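Local coordinates for protein putative uronate isomerase (Thermotoga maritima, PDB 4NAR) that probably interconverts the D and L forms of lactate, a racemase activity, at residues A[20-25]-A[217-222]; A[46-51]-A[146-151]. One frame throughout, in Å; residues are numbered along the deposited sequence.

Contact 1 (A[20-25]-A[217-222]); sequences SKLVED and RSFTLN
Arg217 reaches Asp25 with a side chain bent at its third torsion. Arg217 NH1 donates to the Asp25 backbone O at 3.3 Å. This oxygen lies close to the guanidinium plane, whereas the donor stands 43° out of the carbonyl plane, off the lone pairs. Arg217 NH2 forms a weak salt bridge of 3.5 Å to Asp25 OD1, with carboxylate and guanidinium planes 79° apart; the stronger partner of NH2 is Glu240 OE1. A methionine in place of this arginine would probably leave Glu240 and the Asp25 carboxylate without their shared cation, and the Asp25 carbonyl without this donor.

Helix 12-24 packs on a mixed sheet of an alpha/beta sandwich, in which strand 217-227 runs beside strand 144-150 and helix 241-259 covers the other face. The Phe219 ring stands between strand and helix 12-24, its CZ under one face of the Arg217 guanidinium. With CG anti to the backbone N (chi1 158°), Leu22 lays CD1 over one ring face in a CH-pi contact, 3.8 Å from the Phe219 centroid, the two side chains running opposite ways. Further along, Leu221 CD2 meets Leu22 CD2 more loosely, at 4.2 Å, and Leu221 also touches Val48 of helix 45-58.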
# COMPACT_ATOMS: atom_id res chain seq x y z
N SER A 20 -8.69 25.90 -3.73
CA SER A 20 -8.63 27.36 -3.66
C SER A 20 -8.98 27.79 -2.24
O SER A 20 -8.29 28.61 -1.63
CB SER A 20 -9.59 28.00 -4.65
OG SER A 20 -9.14 29.29 -5.04
N LYS A 21 -10.05 27.19 -1.72
CA LYS A 21 -10.53 27.46 -0.37
C LYS A 21 -9.43 27.18 0.67
O LYS A 21 -9.12 28.04 1.50
CB LYS A 21 -11.77 26.61 -0.11
CG LYS A 21 -12.39 26.79 1.27
CD LYS A 21 -13.67 25.96 1.40
CE LYS A 21 -14.33 26.15 2.77
NZ LYS A 21 -15.36 25.10 3.07
N LEU A 22 -8.85 25.99 0.60
CA LEU A 22 -7.77 25.59 1.51
C LEU A 22 -6.55 26.53 1.47
O LEU A 22 -6.00 26.89 2.53
CB LEU A 22 -7.35 24.14 1.21
CG LEU A 22 -5.95 23.69 1.64
CD1 LEU A 22 -5.91 23.37 3.12
CD2 LEU A 22 -5.54 22.48 0.82
N VAL A 23 -6.13 26.92 0.27
CA VAL A 23 -4.99 27.83 0.08
C VAL A 23 -5.30 29.23 0.59
O VAL A 23 -4.45 29.90 1.17
CB VAL A 23 -4.57 27.91 -1.41
CG1 VAL A 23 -3.64 29.09 -1.65
CG2 VAL A 23 -3.91 26.60 -1.84
N GLU A 24 -6.54 29.66 0.37
CA GLU A 24 -7.00 30.96 0.85
C GLU A 24 -6.87 31.05 2.37
O GLU A 24 -6.55 32.11 2.91
CB GLU A 24 -8.44 31.23 0.37
CG GLU A 24 -9.38 31.83 1.40
CD GLU A 24 -10.60 30.94 1.67
OE1 GLU A 24 -11.54 30.96 0.84
OE2 GLU A 24 -10.61 30.22 2.71
N ASP A 25 -7.08 29.93 3.06
CA ASP A 25 -6.97 29.88 4.51
C ASP A 25 -5.52 29.71 5.00
O ASP A 25 -5.24 29.86 6.19
CB ASP A 25 -7.90 28.80 5.09
CG ASP A 25 -7.19 27.86 6.05
OD1 ASP A 25 -7.36 28.02 7.29
OD2 ASP A 25 -6.45 26.96 5.56
N ARG A 217 1.94 23.51 9.49
CA ARG A 217 0.55 23.05 9.44
C ARG A 217 0.46 21.83 8.51
O ARG A 217 1.03 21.85 7.42
CB ARG A 217 -0.38 24.15 8.92
CG ARG A 217 -0.48 25.40 9.80
CD ARG A 217 -1.50 26.38 9.21
NE ARG A 217 -2.86 25.84 9.24
CZ ARG A 217 -3.92 26.45 8.72
NH1 ARG A 217 -3.79 27.62 8.10
NH2 ARG A 217 -5.12 25.87 8.81
N SER A 218 -0.26 20.79 8.94
CA SER A 218 -0.31 19.53 8.19
C SER A 218 -1.69 19.21 7.61
O SER A 218 -2.67 19.14 8.34
CB SER A 218 0.08 18.37 9.09
OG SER A 218 1.47 18.39 9.33
N PHE A 219 -1.76 18.95 6.31
CA PHE A 219 -3.05 18.65 5.72
C PHE A 219 -3.13 17.26 5.16
O PHE A 219 -2.15 16.73 4.62
CB PHE A 219 -3.41 19.69 4.67
CG PHE A 219 -3.43 21.09 5.22
CD1 PHE A 219 -4.54 21.56 5.90
CD2 PHE A 219 -2.29 21.90 5.13
CE1 PHE A 219 -4.55 22.85 6.46
CE2 PHE A 219 -2.29 23.19 5.68
CZ PHE A 219 -3.42 23.67 6.35
N THR A 220 -4.29 16.65 5.32
CA THR A 220 -4.57 15.41 4.64
C THR A 220 -5.55 15.69 3.51
O THR A 220 -6.55 16.40 3.69
CB THR A 220 -5.13 14.32 5.58
OG1 THR A 220 -5.48 13.17 4.80
CG2 THR A 220 -6.38 14.81 6.36
N LEU A 221 -5.21 15.19 2.34
CA LEU A 221 -6.08 15.28 1.18
C LEU A 221 -6.32 13.83 0.77
O LEU A 221 -5.53 13.24 0.02
CB LEU A 221 -5.40 16.12 0.08
CG LEU A 221 -5.03 17.55 0.52
CD1 LEU A 221 -3.66 17.63 1.18
CD2 LEU A 221 -5.11 18.55 -0.63
N ASN A 222 -7.38 13.25 1.33
CA ASN A 222 -7.65 11.82 1.27
C ASN A 222 -8.60 11.50 0.09
O ASN A 222 -9.79 11.82 0.12
CB ASN A 222 -8.24 11.36 2.61
CG ASN A 222 -8.18 9.84 2.81
OD1 ASN A 222 -8.14 9.07 1.84
ND2 ASN A 222 -8.16 9.41 4.08

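Contact 2 (A[46-51]-A[146-151]). With ACT (acetate ion), chain E.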
# COMPACT_ATOMS: atom_id res chain seq x y z
N HIS A 46 -2.50 13.88 -9.84
CA HIS A 46 -2.15 14.91 -10.82
C HIS A 46 -3.14 16.08 -10.85
O HIS A 46 -2.72 17.23 -11.03
CB HIS A 46 -1.95 14.29 -12.22
CG HIS A 46 -3.20 13.75 -12.85
ND1 HIS A 46 -3.75 14.29 -13.98
CD2 HIS A 46 -3.97 12.68 -12.51
CE1 HIS A 46 -4.83 13.59 -14.32
NE2 HIS A 46 -4.98 12.62 -13.44
N LEU A 47 -4.43 15.80 -10.66
CA LEU A 47 -5.44 16.85 -10.57
C LEU A 47 -5.30 17.65 -9.28
O LEU A 47 -5.59 18.84 -9.24
CB LEU A 47 -6.86 16.27 -10.65
CG LEU A 47 -7.40 15.60 -11.93
CD1 LEU A 47 -8.81 15.05 -11.69
CD2 LEU A 47 -7.41 16.56 -13.13
N VAL A 48 -4.85 16.99 -8.21
CA VAL A 48 -4.73 17.67 -6.92
C VAL A 48 -3.44 18.47 -6.84
O VAL A 48 -3.44 19.68 -6.54
CB VAL A 48 -4.77 16.66 -5.76
CG1 VAL A 48 -4.75 17.38 -4.40
CG2 VAL A 48 -6.00 15.78 -5.87
N ALA A 49 -2.33 17.80 -7.11
CA ALA A 49 -1.00 18.40 -7.00
C ALA A 49 -0.82 19.62 -7.91
O ALA A 49 -0.41 20.69 -7.46
CB ALA A 49 0.06 17.36 -7.32
N LYS A 50 -1.13 19.46 -9.20
CA LYS A 50 -0.91 20.54 -10.15
C LYS A 50 -1.75 21.79 -9.82
O LYS A 50 -1.28 22.92 -9.98
CB LYS A 50 -1.14 20.06 -11.59
CG LYS A 50 -2.52 20.38 -12.18
CD LYS A 50 -2.76 19.63 -13.49
CE LYS A 50 -4.04 20.10 -14.17
NZ LYS A 50 -4.54 19.09 -15.14
N ASN A 51 -2.97 21.59 -9.32
CA ASN A 51 -3.82 22.73 -8.98
C ASN A 51 -3.41 23.37 -7.67
O ASN A 51 -3.39 24.60 -7.56
CB ASN A 51 -5.30 22.34 -8.98
CG ASN A 51 -5.87 22.25 -10.38
OD1 ASN A 51 -5.82 23.22 -11.15
ND2 ASN A 51 -6.39 21.08 -10.75
N PHE A 146 1.42 18.97 2.79
CA PHE A 146 0.20 18.43 2.22
C PHE A 146 0.42 16.98 1.90
O PHE A 146 1.31 16.63 1.14
CB PHE A 146 -0.14 19.18 0.94
CG PHE A 146 -0.21 20.67 1.13
CD1 PHE A 146 0.88 21.48 0.83
CD2 PHE A 146 -1.37 21.27 1.63
CE1 PHE A 146 0.81 22.86 1.01
CE2 PHE A 146 -1.44 22.64 1.81
CZ PHE A 146 -0.35 23.44 1.50
N PHE A 147 -0.37 16.12 2.51
CA PHE A 147 -0.25 14.70 2.24
C PHE A 147 -1.43 14.29 1.34
O PHE A 147 -2.58 14.23 1.80
CB PHE A 147 -0.32 13.90 3.54
CG PHE A 147 0.78 14.22 4.53
CD1 PHE A 147 1.89 13.38 4.67
CD2 PHE A 147 0.68 15.34 5.37
CE1 PHE A 147 2.90 13.65 5.61
CE2 PHE A 147 1.68 15.63 6.31
CZ PHE A 147 2.78 14.78 6.44
N ILE A 148 -1.16 14.02 0.07
CA ILE A 148 -2.20 13.54 -0.84
C ILE A 148 -2.18 12.01 -0.79
O ILE A 148 -1.30 11.35 -1.36
CB ILE A 148 -1.96 14.03 -2.29
CG1 ILE A 148 -1.72 15.54 -2.31
CG2 ILE A 148 -3.14 13.64 -3.18
CD1 ILE A 148 -1.31 16.09 -3.67
N ASN A 149 -3.14 11.44 -0.08
CA ASN A 149 -3.17 9.99 0.10
C ASN A 149 -4.44 9.41 -0.53
O ASN A 149 -5.32 10.15 -0.95
CB ASN A 149 -3.08 9.66 1.60
CG ASN A 149 -4.12 10.42 2.43
OD1 ASN A 149 -5.17 9.87 2.77
ND2 ASN A 149 -3.83 11.70 2.76
N GLY A 150 -4.54 8.09 -0.60
CA GLY A 150 -5.69 7.47 -1.23
C GLY A 150 -6.16 6.24 -0.48
O GLY A 150 -5.33 5.45 0.05
N THR A 151 -7.48 6.04 -0.46
CA THR A 151 -8.08 5.00 0.38
C THR A 151 -8.75 3.88 -0.42
O THR A 151 -9.63 4.13 -1.26
CB THR A 151 -9.08 5.58 1.42
OG1 THR A 151 -8.38 6.44 2.33
CG2 THR A 151 -9.78 4.47 2.18
C ACT E . -1.26 5.69 1.00
O ACT E . -1.77 4.73 1.60
OXT ACT E . -2.06 6.59 0.69
CH3 ACT E . 0.21 5.73 0.67
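Val48 and Ile148 meet through aliphatic branches, and the flat groups around them turn to other partners. One face of the His46 ring is covered near its rim by Leu47 CG. The Phe146 ring meets Phe219 with planes at about 15°, while Phe147 packs edge-to-face with Phe245. The Asn149 amide has hydrogen bonds at both polar atoms: OD1 accepts from Gly162 N, and ND2 donates to Thr220 OG1 and weakly to Phe147 O within its own strand.

Between the segments, Val48 and Ile148 meet end on, Val48 CG1 lying 3.7 Å from Ile148 CD1. The Ile148 side chain is extended at its second torsion (chi2 173°), which carries CD1 out to the helix. There the same methyl also touches Ala49, whose CB is 4.1 Å from Ile148 CD1. Leu19 of helix 12-24 and Leu221 of strand 217-227 also pack on Val48.

On the helix, Asn51 ND2 donates to Leu47 O at 2.8 Å, in the carbonyl plane, and also to Glu12 OE1. Further along segment 146-151, Gly150 N points almost straight at acetate OXT (3.2 Å, 170°). Arg41 NH2 and Gly161 N also bind this ion, which probably came from the crystallisation liquor; one arginine and two backbone amides are consistent with a place suited to a small anion.

With Asn51 ND2 and the Asn149 amide bonded to other partners, helix 45-58 is joined to strand 144-150 here by dispersion and hydrophobic burial of Val48, Ala49 and Ile148, with no directional bond to set the spacing.

Both contacts lay a helix on the same face of one mixed sheet, and their strands, 217-227 and 144-150, are parallel neighbours in it. Phe219 O accepts from Phe147 N at 2.8 Å, and Asn222 OD1 and Thr151 OG1 are probably hydrogen-bonded further along. The helices touch as well, Val23 of helix 12-24 packing on helix 45-58. Contact 2 is nested inside the loop of chain that contact 1 closes, and their centres lie 11 Å apart. Contact 2 is wholly buried and apolar. Contact 1 has a similar apolar core at Leu22 but runs out to the exposed Asp25, where charge pairing joins the packing.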